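Local coordinates for solute-binding periplasmic protein of iron/siderophore ABC transporter (Yersinia pestis, PDB 6B2Y) that probably binds a chelated form of iron in the periplasm and delivers it to an ABC transporter for uptake into the cell, at residues 344-347 with 348-351. Residues are numbered along the deposited sequence; the frame is centred on the assembly and turned at random.
Sequences QSFA and KWFY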
# COMPACT_ATOMS: atom_id res chain seq x y z
N GLN A 344 8.97 7.50 4.72
CA GLN A 344 9.92 7.77 5.80
C GLN A 344 11.03 6.72 5.83
O GLN A 344 12.20 7.06 6.04
CB GLN A 344 9.20 7.82 7.15
CG GLN A 344 8.35 9.06 7.36
CD GLN A 344 7.83 9.14 8.78
OE1 GLN A 344 7.94 8.18 9.56
NE2 GLN A 344 7.27 10.27 9.14
N SER A 345 10.68 5.45 5.62
CA SER A 345 11.70 4.40 5.61
C SER A 345 12.68 4.60 4.45
O SER A 345 13.90 4.47 4.64
CB SER A 345 11.05 3.02 5.51
OG SER A 345 10.45 2.67 6.75
N PHE A 346 12.17 4.91 3.25
CA PHE A 346 13.06 5.19 2.13
C PHE A 346 14.03 6.32 2.46
O PHE A 346 15.24 6.21 2.23
CB PHE A 346 12.26 5.57 0.88
CG PHE A 346 11.55 4.43 0.22
CD1 PHE A 346 11.39 3.21 0.89
CD2 PHE A 346 11.01 4.57 -1.05
CE1 PHE A 346 10.73 2.16 0.28
CE2 PHE A 346 10.33 3.53 -1.65
CZ PHE A 346 10.20 2.31 -0.98
N ALA A 347 13.50 7.43 2.98
CA ALA A 347 14.33 8.60 3.26
C ALA A 347 15.43 8.27 4.26
O ALA A 347 16.59 8.67 4.09
CB ALA A 347 13.47 9.74 3.78
N LYS A 348 15.07 7.55 5.32
CA LYS A 348 16.06 7.20 6.35
C LYS A 348 17.13 6.27 5.79
O LYS A 348 18.30 6.36 6.20
CB LYS A 348 15.35 6.56 7.55
CG LYS A 348 16.18 6.52 8.83
CD LYS A 348 15.42 5.83 9.94
CE LYS A 348 16.30 5.62 11.17
NZ LYS A 348 16.52 6.89 11.91
N TRP A 349 16.77 5.36 4.88
CA TRP A 349 17.78 4.55 4.21
C TRP A 349 18.67 5.39 3.31
O TRP A 349 19.90 5.19 3.29
CB TRP A 349 17.13 3.45 3.38
CG TRP A 349 16.35 2.45 4.15
CD1 TRP A 349 16.53 2.08 5.46
CD2 TRP A 349 15.25 1.66 3.66
NE1 TRP A 349 15.61 1.12 5.81
CE2 TRP A 349 14.82 0.83 4.72
CE3 TRP A 349 14.60 1.57 2.43
CZ2 TRP A 349 13.76 -0.06 4.59
CZ3 TRP A 349 13.55 0.68 2.29
CH2 TRP A 349 13.15 -0.13 3.37
N PHE A 350 18.08 6.34 2.56
CA PHE A 350 18.85 7.09 1.57
C PHE A 350 19.82 8.05 2.25
O PHE A 350 20.92 8.29 1.74
CB PHE A 350 17.93 7.89 0.64
CG PHE A 350 16.96 7.07 -0.18
CD1 PHE A 350 17.03 5.68 -0.22
CD2 PHE A 350 15.96 7.70 -0.91
CE1 PHE A 350 16.12 4.94 -0.97
CE2 PHE A 350 15.05 6.98 -1.67
CZ PHE A 350 15.13 5.59 -1.69
N TYR A 351 19.40 8.66 3.35
CA TYR A 351 20.19 9.67 4.05
C TYR A 351 20.19 9.36 5.53
O TYR A 351 19.51 10.03 6.32
CB TYR A 351 19.63 11.07 3.76
CG TYR A 351 19.54 11.40 2.29
CD1 TYR A 351 20.65 11.86 1.58
CD2 TYR A 351 18.34 11.24 1.59
CE1 TYR A 351 20.58 12.15 0.24
CE2 TYR A 351 18.26 11.54 0.24
CZ TYR A 351 19.38 12.01 -0.43
OH TYR A 351 19.33 12.31 -1.78
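The last turn of helix 340-350 carries an aromatic cluster of Phe346, Trp349 and Phe350, packed against the C-terminal mixed sheet. Phe346 and Trp349 lie one turn apart with their ring planes at 27°. The rings are displaced and share little face, and the closest touch is Phe346 CD1 to Trp349 CZ3 at 3.6 Å. Phe350 meets Phe346 differently. Its ring face takes Phe346 CB in a CH-pi contact, 4.3 Å from CB to the ring centroid. Both Trp349 and Phe350 have CG beside the backbone N (chi1 -64° and -61°), which turns each ring back along the helix over a carbonyl oxygen, which lies toward the rim of the ring face. Ser345 O sits 3.2 Å from Trp349 CG. Phe346 O is 3.1 Å from Phe350 CG. Those same oxygens accept the helical bonds from Trp349 N and Phe350 N. Tyr351 N also bonds to Ala347 O, though the backbone of Tyr351 is no longer helical. Beyond the cluster, Trp349 stacks on Tyr327, and Phe346 and Phe350 both rest on Ile277. Apolar ring contacts thus join the helix to the sheet, while the backbone carbonyls under the rings keep their amide partners in a buried setting.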